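Local coordinates for protein beta subunit of a putative Aromatic-ring-hydroxylating dioxygenase (Novosphingobium aromaticivorans DSM 12444, PDB 3EBY) that is probably the beta subunit of an aromatic-ring-hydroxylating dioxygenase, and assembles as a trimer of NTF2-like chains, at residues N126-D132 against R146-T152; A22-C26 against W35-F39; R123-A127 against L153-T157. One frame throughout, in Å; residues are numbered along the deposited sequence.

Contact 1: N126-D132 against R146-T152; sequences NAGKYVD and RTCIYDT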
ATOM      1  N   ASN A 126     -11.995  -7.489   0.779  1.00 16.44           N
ATOM      2  CA  ASN A 126     -11.827  -7.564   2.231  1.00 15.02           C
ATOM      3  C   ASN A 126     -10.747  -6.597   2.675  1.00 17.58           C
ATOM      4  O   ASN A 126      -9.613  -6.657   2.157  1.00 16.74           O
ATOM      5  CB  ASN A 126     -11.465  -9.010   2.642  1.00 12.58           C
ATOM      6  CG  ASN A 126     -11.445  -9.210   4.118  1.00 20.24           C
ATOM      7  OD1 ASN A 126     -10.415  -9.015   4.757  1.00 18.82           O
ATOM      8  ND2 ASN A 126     -12.617  -9.529   4.706  1.00 18.85           N
ATOM      9  N   ALA A 127     -11.122  -5.642   3.532  1.00 15.84           N
ATOM     10  CA  ALA A 127     -10.169  -4.716   4.177  1.00 14.79           C
ATOM     11  C   ALA A 127     -10.079  -5.011   5.664  1.00 13.41           C
ATOM     12  O   ALA A 127     -11.104  -5.277   6.318  1.00 15.43           O
ATOM     13  CB  ALA A 127     -10.604  -3.226   3.952  1.00 15.71           C
ATOM     14  N   GLY A 128      -8.876  -4.890   6.230  1.00 14.40           N
ATOM     15  CA  GLY A 128      -8.670  -5.210   7.657  1.00 15.00           C
ATOM     16  C   GLY A 128      -7.264  -4.914   8.120  1.00 18.05           C
ATOM     17  O   GLY A 128      -6.548  -4.157   7.469  1.00 16.58           O
ATOM     18  N   LYS A 129      -6.855  -5.545   9.220  1.00 16.74           N
ATOM     19  CA  LYS A 129      -5.483  -5.533   9.627  1.00 16.25           C
ATOM     20  C   LYS A 129      -5.071  -6.908  10.136  1.00 15.65           C
ATOM     21  O   LYS A 129      -5.916  -7.670  10.651  1.00 15.57           O
ATOM     22  CB  LYS A 129      -5.207  -4.478  10.688  1.00 15.98           C
ATOM     23  CG  LYS A 129      -5.808  -4.756  12.032  1.00 17.58           C
ATOM     24  CD  LYS A 129      -5.240  -3.805  13.075  1.00 18.75           C
ATOM     25  CE  LYS A 129      -5.953  -3.950  14.397  1.00 20.16           C
ATOM     26  NZ  LYS A 129      -5.281  -3.121  15.486  1.00 16.05           N
ATOM     27  N   TYR A 130      -3.848  -7.282   9.798  1.00 14.81           N
ATOM     28  CA  TYR A 130      -3.207  -8.469  10.404  1.00 11.97           C
ATOM     29  C   TYR A 130      -2.708  -8.131  11.805  1.00 14.23           C
ATOM     30  O   TYR A 130      -2.042  -7.109  11.999  1.00 14.64           O
ATOM     31  CB  TYR A 130      -2.018  -8.951   9.551  1.00 16.77           C
ATOM     32  CG  TYR A 130      -2.333  -9.306   8.116  1.00 17.74           C
ATOM     33  CD1 TYR A 130      -3.290 -10.282   7.804  1.00 15.77           C
ATOM     34  CD2 TYR A 130      -1.654  -8.694   7.061  1.00 18.90           C
ATOM     35  CE1 TYR A 130      -3.498 -10.707   6.474  1.00 17.75           C
ATOM     36  CE2 TYR A 130      -1.897  -9.054   5.712  1.00 17.33           C
ATOM     37  CZ  TYR A 130      -2.765 -10.092   5.423  1.00 15.28           C
ATOM     38  OH  TYR A 130      -3.013 -10.418   4.083  1.00 15.61           O
ATOM     39  N   VAL A 131      -3.009  -9.004  12.751  1.00 14.71           N
ATOM     40  CA  VAL A 131      -2.449  -8.957  14.120  1.00 15.18           C
ATOM     41  C   VAL A 131      -1.677 -10.259  14.325  1.00 15.71           C
ATOM     42  O   VAL A 131      -2.268 -11.360  14.361  1.00 14.62           O
ATOM     43  CB  VAL A 131      -3.547  -8.807  15.173  1.00 17.03           C
ATOM     44  CG1 VAL A 131      -2.957  -8.818  16.584  1.00 17.60           C
ATOM     45  CG2 VAL A 131      -4.339  -7.495  14.921  1.00 18.60           C
ATOM     46  N   ASP A 132      -0.358 -10.135  14.409  1.00 16.38           N
ATOM     47  CA  ASP A 132       0.533 -11.271  14.254  1.00 16.62           C
ATOM     48  C   ASP A 132       1.456 -11.517  15.452  1.00 15.93           C
ATOM     49  O   ASP A 132       1.872 -10.573  16.162  1.00 13.10           O
ATOM     50  CB  ASP A 132       1.432 -11.067  13.023  1.00 16.11           C
ATOM     51  CG  ASP A 132       0.659 -10.899  11.744  1.00 17.21           C
ATOM     52  OD1 ASP A 132      -0.333 -11.636  11.536  1.00 15.29           O
ATOM     53  OD2 ASP A 132       1.086 -10.054  10.907  1.00 15.90           O
ATOM     54  N   ARG A 146      -1.678 -15.617  13.247  1.00 15.28           N
ATOM     55  CA  ARG A 146      -2.189 -14.464  12.426  1.00 14.39           C
ATOM     56  C   ARG A 146      -3.691 -14.409  12.554  1.00 16.59           C
ATOM     57  O   ARG A 146      -4.418 -15.391  12.237  1.00 15.44           O
ATOM     58  CB  ARG A 146      -1.766 -14.595  10.963  1.00 15.09           C
ATOM     59  CG  ARG A 146      -2.542 -13.696   9.956  1.00 16.55           C
ATOM     60  CD  ARG A 146      -1.741 -13.420   8.660  1.00 12.22           C
ATOM     61  NE  ARG A 146      -0.671 -12.433   8.917  1.00 14.41           N
ATOM     62  CZ  ARG A 146       0.170 -11.967   7.997  1.00 16.06           C
ATOM     63  NH1 ARG A 146       0.064 -12.343   6.722  1.00 18.44           N
ATOM     64  NH2 ARG A 146       1.054 -11.044   8.325  1.00 17.96           N
ATOM     65  N   THR A 147      -4.164 -13.256  12.997  1.00 14.50           N
ATOM     66  CA  THR A 147      -5.566 -12.961  13.053  1.00 16.86           C
ATOM     67  C   THR A 147      -5.844 -11.818  12.063  1.00 16.65           C
ATOM     68  O   THR A 147      -5.221 -10.776  12.132  1.00 15.66           O
ATOM     69  CB  THR A 147      -5.995 -12.529  14.477  1.00 19.27           C
ATOM     70  OG1 THR A 147      -5.750 -13.590  15.418  1.00 18.57           O
ATOM     71  CG2 THR A 147      -7.477 -12.145  14.501  1.00 19.18           C
ATOM     72  N   CYS A 148      -6.729 -12.079  11.109  1.00 16.23           N
ATOM     73  CA  CYS A 148      -7.127 -11.077  10.121  1.00 15.00           C
ATOM     74  C   CYS A 148      -8.408 -10.448  10.608  1.00 17.28           C
ATOM     75  O   CYS A 148      -9.475 -11.097  10.604  1.00 15.02           O
ATOM     76  CB  CYS A 148      -7.369 -11.748   8.755  1.00 15.20           C
ATOM     77  SG  CYS A 148      -6.012 -12.804   8.156  1.00 17.15           S
ATOM     78  N   ILE A 149      -8.283  -9.251  11.181  1.00 14.65           N
ATOM     79  CA  ILE A 149      -9.433  -8.537  11.765  1.00 13.73           C
ATOM     80  C   ILE A 149     -10.057  -7.616  10.688  1.00 14.66           C
ATOM     81  O   ILE A 149      -9.426  -6.623  10.263  1.00 15.93           O
ATOM     82  CB  ILE A 149      -9.008  -7.678  13.008  1.00 14.93           C
ATOM     83  CG1 ILE A 149      -8.303  -8.540  14.064  1.00 17.22           C
ATOM     84  CG2 ILE A 149     -10.258  -6.961  13.604  1.00 15.93           C
ATOM     85  CD1 ILE A 149      -7.903  -7.786  15.330  1.00 19.61           C
ATOM     86  N   TYR A 150     -11.236  -7.990  10.176  1.00 15.12           N
ATOM     87  CA  TYR A 150     -11.728  -7.395   8.939  1.00 16.83           C
ATOM     88  C   TYR A 150     -12.993  -6.541   9.090  1.00 19.63           C
ATOM     89  O   TYR A 150     -13.820  -6.744  10.010  1.00 17.28           O
ATOM     90  CB  TYR A 150     -11.912  -8.465   7.843  1.00 16.95           C
ATOM     91  CG  TYR A 150     -13.114  -9.391   8.087  1.00 15.96           C
ATOM     92  CD1 TYR A 150     -14.374  -9.059   7.615  1.00 17.91           C
ATOM     93  CD2 TYR A 150     -12.972 -10.580   8.800  1.00 16.56           C
ATOM     94  CE1 TYR A 150     -15.471  -9.899   7.839  1.00 18.84           C
ATOM     95  CE2 TYR A 150     -14.076 -11.429   9.024  1.00 17.42           C
ATOM     96  CZ  TYR A 150     -15.311 -11.063   8.572  1.00 20.64           C
ATOM     97  OH  TYR A 150     -16.398 -11.911   8.782  1.00 18.91           O
ATOM     98  N   ASP A 151     -13.106  -5.568   8.194  1.00 19.49           N
ATOM     99  CA  ASP A 151     -14.184  -4.586   8.209  1.00 18.75           C
ATOM    100  C   ASP A 151     -15.356  -4.983   7.289  1.00 19.84           C
ATOM    101  O   ASP A 151     -16.506  -4.818   7.657  1.00 21.08           O
ATOM    102  CB  ASP A 151     -13.630  -3.209   7.780  1.00 16.66           C
ATOM    103  CG  ASP A 151     -12.620  -2.663   8.752  1.00 19.86           C
ATOM    104  OD1 ASP A 151     -12.595  -3.167   9.909  1.00 24.10           O
ATOM    105  OD2 ASP A 151     -11.817  -1.794   8.338  1.00 28.86           O
ATOM    106  N   THR A 152     -15.031  -5.543   6.127  1.00 19.35           N
ATOM    107  CA  THR A 152     -15.979  -5.773   5.034  1.00 20.34           C
ATOM    108  C   THR A 152     -16.931  -6.934   5.362  1.00 25.99           C
ATOM    109  O   THR A 152     -16.483  -8.043   5.634  1.00 27.40           O
ATOM    110  CB  THR A 152     -15.227  -6.085   3.736  1.00 19.67           C
ATOM    111  OG1 THR A 152     -14.107  -5.179   3.596  1.00 17.56           O
ATOM    112  CG2 THR A 152     -16.156  -5.972   2.498  1.00 22.18           C
TER
HETATM  113  O   HOH W   1      -2.405 -13.269  16.244  1.00 22.45           O

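Contact 2: A22-C26 against W35-F39; sequences AYGLC and WPTLF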
ATOM      1  N   ALA A  22       5.858 -11.152   0.373  1.00 15.64           N
ATOM      2  CA  ALA A  22       5.876 -12.479  -0.222  1.00 16.38           C
ATOM      3  C   ALA A  22       4.599 -13.259   0.088  1.00 15.68           C
ATOM      4  O   ALA A  22       4.131 -13.999  -0.737  1.00 16.65           O
ATOM      5  CB  ALA A  22       7.081 -13.252   0.271  1.00 21.13           C
ATOM      6  N   TYR A  23       4.015 -12.998   1.261  1.00 16.58           N
ATOM      7  CA  TYR A  23       2.755 -13.632   1.673  1.00 16.19           C
ATOM      8  C   TYR A  23       1.623 -13.183   0.719  1.00 16.37           C
ATOM      9  O   TYR A  23       0.831 -13.997   0.209  1.00 15.56           O
ATOM     10  CB  TYR A  23       2.443 -13.237   3.131  1.00 16.31           C
ATOM     11  CG  TYR A  23       1.126 -13.770   3.693  1.00 13.40           C
ATOM     12  CD1 TYR A  23      -0.090 -13.138   3.416  1.00 15.51           C
ATOM     13  CD2 TYR A  23       1.100 -14.887   4.522  1.00 14.81           C
ATOM     14  CE1 TYR A  23      -1.282 -13.630   3.926  1.00 15.90           C
ATOM     15  CE2 TYR A  23      -0.111 -15.378   5.036  1.00 14.64           C
ATOM     16  CZ  TYR A  23      -1.284 -14.766   4.709  1.00 17.42           C
ATOM     17  OH  TYR A  23      -2.473 -15.230   5.259  1.00 16.99           O
ATOM     18  N   GLY A  24       1.530 -11.883   0.487  1.00 14.00           N
ATOM     19  CA  GLY A  24       0.520 -11.364  -0.440  1.00 14.92           C
ATOM     20  C   GLY A  24       0.689 -11.909  -1.841  1.00 16.98           C
ATOM     21  O   GLY A  24      -0.295 -12.250  -2.496  1.00 14.85           O
ATOM     22  N   LEU A  25       1.941 -11.963  -2.327  1.00 16.34           N
ATOM     23  CA  LEU A  25       2.194 -12.413  -3.715  1.00 18.10           C
ATOM     24  C   LEU A  25       1.926 -13.914  -3.876  1.00 17.66           C
ATOM     25  O   LEU A  25       1.392 -14.339  -4.898  1.00 16.69           O
ATOM     26  CB  LEU A  25       3.609 -12.059  -4.179  1.00 21.58           C
ATOM     27  CG  LEU A  25       3.740 -10.645  -4.793  1.00 31.38           C
ATOM     28  CD1 LEU A  25       5.191 -10.361  -5.156  1.00 36.45           C
ATOM     29  CD2 LEU A  25       2.833 -10.480  -6.019  1.00 29.71           C
ATOM     30  N   CYS A  26       2.261 -14.698  -2.848  1.00 14.82           N
ATOM     31  CA  CYS A  26       1.977 -16.142  -2.826  1.00 15.18           C
ATOM     32  C   CYS A  26       0.477 -16.406  -3.054  1.00 15.87           C
ATOM     33  O   CYS A  26       0.102 -17.170  -3.960  1.00 17.63           O
ATOM     34  CB  CYS A  26       2.476 -16.725  -1.477  1.00 23.33           C
ATOM     35  SG  CYS A  26       1.662 -18.158  -0.954  1.00 26.18           S
ATOM     36  N   TRP A  35       1.560 -21.417   0.971  1.00 20.54           N
ATOM     37  CA  TRP A  35       0.943 -20.655   2.058  1.00 17.78           C
ATOM     38  C   TRP A  35       1.094 -21.334   3.444  1.00 17.98           C
ATOM     39  O   TRP A  35       1.514 -20.669   4.397  1.00 18.23           O
ATOM     40  CB  TRP A  35      -0.527 -20.315   1.718  1.00 17.19           C
ATOM     41  CG  TRP A  35      -1.319 -19.678   2.849  1.00 17.04           C
ATOM     42  CD1 TRP A  35      -1.216 -18.384   3.307  1.00 13.69           C
ATOM     43  CD2 TRP A  35      -2.435 -20.252   3.530  1.00 16.69           C
ATOM     44  NE1 TRP A  35      -2.152 -18.152   4.291  1.00 16.12           N
ATOM     45  CE2 TRP A  35      -2.915 -19.283   4.448  1.00 14.89           C
ATOM     46  CE3 TRP A  35      -3.066 -21.503   3.472  1.00 18.14           C
ATOM     47  CZ2 TRP A  35      -3.990 -19.530   5.307  1.00 17.43           C
ATOM     48  CZ3 TRP A  35      -4.128 -21.753   4.328  1.00 17.56           C
ATOM     49  CH2 TRP A  35      -4.610 -20.746   5.207  1.00 18.24           C
ATOM     50  N   PRO A  36       0.802 -22.653   3.546  1.00 17.38           N
ATOM     51  CA  PRO A  36       0.955 -23.307   4.856  1.00 15.65           C
ATOM     52  C   PRO A  36       2.412 -23.299   5.365  1.00 12.60           C
ATOM     53  O   PRO A  36       2.629 -23.229   6.554  1.00 15.75           O
ATOM     54  CB  PRO A  36       0.441 -24.738   4.604  1.00 18.15           C
ATOM     55  CG  PRO A  36      -0.450 -24.620   3.398  1.00 18.81           C
ATOM     56  CD  PRO A  36       0.179 -23.563   2.558  1.00 17.88           C
ATOM     57  N   THR A  37       3.384 -23.278   4.439  1.00 14.54           N
ATOM     58  CA  THR A  37       4.814 -23.284   4.809  1.00 15.00           C
ATOM     59  C   THR A  37       5.284 -21.997   5.503  1.00 14.06           C
ATOM     60  O   THR A  37       6.367 -21.969   6.120  1.00 15.18           O
ATOM     61  CB  THR A  37       5.747 -23.556   3.582  1.00 13.17           C
ATOM     62  OG1 THR A  37       5.879 -22.388   2.771  1.00 18.19           O
ATOM     63  CG2 THR A  37       5.252 -24.772   2.754  1.00 16.16           C
ATOM     64  N   LEU A  38       4.484 -20.946   5.404  1.00 15.52           N
ATOM     65  CA  LEU A  38       4.804 -19.625   5.995  1.00 17.36           C
ATOM     66  C   LEU A  38       4.471 -19.574   7.492  1.00 16.48           C
ATOM     67  O   LEU A  38       4.731 -18.583   8.167  1.00 16.24           O
ATOM     68  CB  LEU A  38       4.052 -18.518   5.252  1.00 17.69           C
ATOM     69  CG  LEU A  38       4.235 -18.538   3.727  1.00 16.75           C
ATOM     70  CD1 LEU A  38       3.481 -17.380   3.044  1.00 16.29           C
ATOM     71  CD2 LEU A  38       5.750 -18.476   3.382  1.00 16.74           C
ATOM     72  N   PHE A  39       3.880 -20.650   7.983  1.00 14.26           N
ATOM     73  CA  PHE A  39       3.491 -20.779   9.398  1.00 17.34           C
ATOM     74  C   PHE A  39       4.325 -21.868  10.096  1.00 15.74           C
ATOM     75  O   PHE A  39       4.868 -22.774   9.449  1.00 15.59           O
ATOM     76  CB  PHE A  39       2.018 -21.191   9.501  1.00 18.09           C
ATOM     77  CG  PHE A  39       1.040 -20.172   8.952  1.00 14.46           C
ATOM     78  CD1 PHE A  39       0.779 -20.098   7.594  1.00 16.54           C
ATOM     79  CD2 PHE A  39       0.272 -19.388   9.833  1.00 21.10           C
ATOM     80  CE1 PHE A  39      -0.115 -19.115   7.095  1.00 15.03           C
ATOM     81  CE2 PHE A  39      -0.678 -18.482   9.346  1.00 14.53           C
ATOM     82  CZ  PHE A  39      -0.872 -18.368   7.973  1.00 14.51           C
TER

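Contact 3: R123-A127 against L153-T157; sequences RIYNA and LRIAT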
ATOM      1  N   ARG A 123     -13.089  -4.810  -7.382  1.00 21.98           N
ATOM      2  CA  ARG A 123     -13.778  -4.282  -6.213  1.00 23.84           C
ATOM      3  C   ARG A 123     -12.982  -4.569  -4.981  1.00 20.17           C
ATOM      4  O   ARG A 123     -12.113  -5.416  -4.978  1.00 19.73           O
ATOM      5  CB  ARG A 123     -15.127  -4.967  -6.051  1.00 25.41           C
ATOM      6  CG  ARG A 123     -16.072  -4.737  -7.186  1.00 32.65           C
ATOM      7  CD  ARG A 123     -17.356  -5.515  -6.979  1.00 34.64           C
ATOM      8  NE  ARG A 123     -18.275  -5.308  -8.090  1.00 38.75           N
ATOM      9  CZ  ARG A 123     -18.303  -6.039  -9.202  1.00 36.25           C
ATOM     10  NH1 ARG A 123     -17.518  -7.101  -9.338  1.00 46.84           N
ATOM     11  NH2 ARG A 123     -19.146  -5.718 -10.169  1.00 43.92           N
ATOM     12  N   ILE A 124     -13.281  -3.844  -3.917  1.00 18.34           N
ATOM     13  CA  ILE A 124     -12.697  -4.141  -2.622  1.00 18.02           C
ATOM     14  C   ILE A 124     -13.389  -5.359  -2.024  1.00 18.05           C
ATOM     15  O   ILE A 124     -14.616  -5.345  -1.805  1.00 22.34           O
ATOM     16  CB  ILE A 124     -12.838  -2.970  -1.625  1.00 21.21           C
ATOM     17  CG1 ILE A 124     -12.175  -1.693  -2.179  1.00 26.38           C
ATOM     18  CG2 ILE A 124     -12.222  -3.392  -0.303  1.00 19.06           C
ATOM     19  CD1 ILE A 124     -12.851  -0.407  -1.742  1.00 25.85           C
ATOM     20  N   TYR A 125     -12.644  -6.446  -1.856  1.00 14.98           N
ATOM     21  CA  TYR A 125     -13.200  -7.697  -1.336  1.00 14.95           C
ATOM     22  C   TYR A 125     -13.167  -7.775   0.192  1.00 14.56           C
ATOM     23  O   TYR A 125     -14.183  -8.130   0.829  1.00 17.55           O
ATOM     24  CB  TYR A 125     -12.475  -8.882  -1.960  1.00 18.46           C
ATOM     25  CG  TYR A 125     -12.816 -10.208  -1.355  1.00 17.82           C
ATOM     26  CD1 TYR A 125     -14.108 -10.698  -1.391  1.00 23.58           C
ATOM     27  CD2 TYR A 125     -11.862 -10.940  -0.695  1.00 20.99           C
ATOM     28  CE1 TYR A 125     -14.426 -11.913  -0.809  1.00 24.46           C
ATOM     29  CE2 TYR A 125     -12.170 -12.132  -0.075  1.00 21.52           C
ATOM     30  CZ  TYR A 125     -13.449 -12.633  -0.166  1.00 19.97           C
ATOM     31  OH  TYR A 125     -13.736 -13.847   0.422  1.00 23.17           O
ATOM     32  N   ASN A 126     -11.995  -7.489   0.779  1.00 16.44           N
ATOM     33  CA  ASN A 126     -11.827  -7.564   2.231  1.00 15.02           C
ATOM     34  C   ASN A 126     -10.747  -6.597   2.675  1.00 17.58           C
ATOM     35  O   ASN A 126      -9.613  -6.657   2.157  1.00 16.74           O
ATOM     36  CB  ASN A 126     -11.465  -9.010   2.642  1.00 12.58           C
ATOM     37  CG  ASN A 126     -11.445  -9.210   4.118  1.00 20.24           C
ATOM     38  OD1 ASN A 126     -10.415  -9.015   4.757  1.00 18.82           O
ATOM     39  ND2 ASN A 126     -12.617  -9.529   4.706  1.00 18.85           N
ATOM     40  N   ALA A 127     -11.122  -5.642   3.532  1.00 15.84           N
ATOM     41  CA  ALA A 127     -10.169  -4.716   4.177  1.00 14.79           C
ATOM     42  C   ALA A 127     -10.079  -5.011   5.664  1.00 13.41           C
ATOM     43  O   ALA A 127     -11.104  -5.277   6.318  1.00 15.43           O
ATOM     44  CB  ALA A 127     -10.604  -3.226   3.952  1.00 15.71           C
ATOM     45  N   LEU A 153     -18.235  -6.678   5.265  1.00 20.20           N
ATOM     46  CA  LEU A 153     -19.278  -7.631   5.754  1.00 22.26           C
ATOM     47  C   LEU A 153     -19.303  -8.940   4.967  1.00 23.63           C
ATOM     48  O   LEU A 153     -19.257 -10.041   5.541  1.00 25.29           O
ATOM     49  CB  LEU A 153     -20.667  -6.975   5.652  1.00 23.57           C
ATOM     50  CG  LEU A 153     -21.904  -7.825   6.018  1.00 23.15           C
ATOM     51  CD1 LEU A 153     -21.783  -8.398   7.423  1.00 21.35           C
ATOM     52  CD2 LEU A 153     -23.180  -6.996   5.882  1.00 21.04           C
ATOM     53  N   ARG A 154     -19.445  -8.818   3.653  1.00 21.35           N
ATOM     54  CA  ARG A 154     -19.584  -9.986   2.818  1.00 24.61           C
ATOM     55  C   ARG A 154     -18.206 -10.567   2.610  1.00 24.14           C
ATOM     56  O   ARG A 154     -17.240  -9.833   2.478  1.00 30.01           O
ATOM     57  CB  ARG A 154     -20.250  -9.630   1.497  1.00 21.53           C
ATOM     58  CG  ARG A 154     -21.749  -9.290   1.629  1.00 26.21           C
ATOM     59  CD  ARG A 154     -22.646 -10.574   1.754  1.00 35.83           C
ATOM     60  NE  ARG A 154     -22.717 -11.094   3.130  1.00 32.57           N
ATOM     61  CZ  ARG A 154     -23.585 -10.679   4.055  1.00 36.35           C
ATOM     62  NH1 ARG A 154     -24.501  -9.763   3.761  1.00 30.18           N
ATOM     63  NH2 ARG A 154     -23.547 -11.197   5.282  1.00 38.58           N
ATOM     64  N   ILE A 155     -18.097 -11.855   2.870  1.00 22.60           N
ATOM     65  CA  ILE A 155     -16.859 -12.568   2.702  1.00 21.15           C
ATOM     66  C   ILE A 155     -17.271 -13.965   2.249  1.00 20.46           C
ATOM     67  O   ILE A 155     -18.377 -14.428   2.591  1.00 17.61           O
ATOM     68  CB  ILE A 155     -16.059 -12.607   4.027  1.00 20.75           C
ATOM     69  CG1 ILE A 155     -14.645 -13.163   3.822  1.00 21.57           C
ATOM     70  CG2 ILE A 155     -16.805 -13.410   5.103  1.00 19.63           C
ATOM     71  CD1 ILE A 155     -13.773 -13.029   5.043  1.00 22.02           C
ATOM     72  N   ALA A 156     -16.434 -14.600   1.431  1.00 18.27           N
ATOM     73  CA  ALA A 156     -16.752 -15.949   0.931  1.00 18.71           C
ATOM     74  C   ALA A 156     -16.892 -16.916   2.096  1.00 15.52           C
ATOM     75  O   ALA A 156     -16.044 -16.937   2.998  1.00 19.49           O
ATOM     76  CB  ALA A 156     -15.666 -16.439  -0.002  1.00 18.30           C
ATOM     77  N   THR A 157     -17.899 -17.786   2.030  1.00 16.70           N
ATOM     78  CA  THR A 157     -18.060 -18.826   3.035  1.00 16.05           C
ATOM     79  C   THR A 157     -17.956 -20.242   2.459  1.00 20.38           C
ATOM     80  O   THR A 157     -17.942 -21.222   3.221  1.00 18.80           O
ATOM     81  CB  THR A 157     -19.389 -18.688   3.803  1.00 18.68           C
ATOM     82  OG1 THR A 157     -20.504 -18.864   2.906  1.00 19.96           O
ATOM     83  CG2 THR A 157     -19.472 -17.312   4.489  1.00 17.86           C
TER
HETATM   84  O   HOH W   2     -16.680  -8.647  -0.099  1.00 20.61           O
HETATM   85  O   HOH W   3     -14.856  -9.685   3.025  1.00 22.00           O

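Contact 1: N126-D132 against R146-T152
R146 leaves its strand with CG anti to the backbone N (chi1 164°), then bends at chi3 (-75°), which lays its guanidinium over Y130. The two flat groups stack nearly parallel, planes 8° apart, with R146 CZ 3.8 Å from the centroid of the Y130 ring: a cation-pi contact over the face. C148 SG sits at the edge of the same ring, 3.7 Å from Y130 CE1. At its own edge the guanidinium grips D132 side-on: R146 NE gives a nearly straight bond of 2.8 Å to D132 OD1, on the syn side but tilted out of the carboxylate plane, and NH2 meets OD2 from above that plane. This buried salt bridge fixes the rotation of the guanidinium, while N20 takes a second bond from NH2 and Y130 OH is hydrogen-bonded to I163 O at the chain terminus. On the other face of the sheet V131 CG2 packs on I149 CD1 at 3.6 Å. The backbones pair through K129 with I149 and V131 with T147. G128 lies opposite Y150, CA to CA 4.0 Å, where a side chain on G128 would clash with I149 O. Past the last bridge, T152 OG1 accepts A127 N at 3.0 Å and also bonds T122 of the second subunit. The whole is an antiparallel beta hairpin, strands 122-135 and 142-150, in the curved sheet of an NTF2-like fold.

Contact 2: A22-C26 against W35-F39
Helix 8-28 packs here against the loop that runs into strand 39-40, in the NTF2-like fold. Y23 and W35 both have an extended first torsion (chi1 177° and 173°), which sets the two side chains side by side, pointing the same way. The indole then gives its N-H, close to its own ring plane, to the phenol: W35 NE1 lies 3.1 Å from Y23 OH, with 161° at the hydrogen. The rings themselves meet obliquely, W35 CD1 3.6 Å from Y23 CE2. Further back on the phenol, L38 CD1 touches Y23 CD2 at 3.8 Å, and F39 CZ comes to the ring edge. One helical turn on, C26 SG rests 4.1 Å from W35 CB. Y23 OH also bonds the terminal carboxylate of I163, and the Y23 ring makes a cation-pi contact with R146. A phenylalanine in place of Y23 would probably leave the indole N-H and the I163 carboxylate each without this partner. The chemistry is thus a mainly apolar interface crossed by a single directional bond, in which one buried hydroxyl serves both the indole and the chain terminus.

Contact 3: R123-A127 against L153-T157
The Y125 ring has the backbone N-H of A156 at its edge, while I155 CG1 approaches it obliquely. A156 N gives its hydrogen to Y125 OH at 3.0 Å, bent little from straight at 162°. The methyl A156 CB lies 3.3 Å from the same oxygen, and I155 CG1 comes to within 3.6 Å of Y125 OH. Turned opposite the backbone N at its first torsion (chi1 171°), the Y125 side chain reaches to the segment 153-157, which has no regular structure. Next along the strand, the amide of N126 is touched by the tip of I155, CD1 to ND2 3.7 Å, while its OD1 is held by Y111. That Y125 and N126 both face V113 marks a classic beta bulge in strand 122-135, consistent with both residues meeting the same loop. Two waters lie between the backbones. One donates to both Y125 O, at 2.7 Å, and R154 O, at 2.9 Å; the other accepts a bond from N126 ND2 and lies near the same two carbonyls. The contact therefore fastens the tail after strand 142-150 to the sheet mostly through polar links: one direct bond to a phenol oxygen, and a water that donates to the carbonyls of Y125 and R154, two acceptors that cannot bond each other directly.

Contacts 1 and 2 are buried, their centres about 16 Å apart on opposite sides of the chain's centre, whereas contact 3 lies at the surface. Contacts 1 and 3 share N126 and A127 on strand 122-135: the regular backbone ladder of the first gives way, toward the strand's beginning, to a water-bridged join with an irregular tail, and both touch the second subunit. Contact 2 uses a helix and a loop, yet meets contact 1 where Y23 CE1 lies 3.4 Å from R146 NH1. Buried charge and stacking mark the hairpin, apolar packing with one indole-phenol bond the helix-to-loop interface, and a direct phenol bond with water bridging the surface loop; contacts 2 and 3 do not touch.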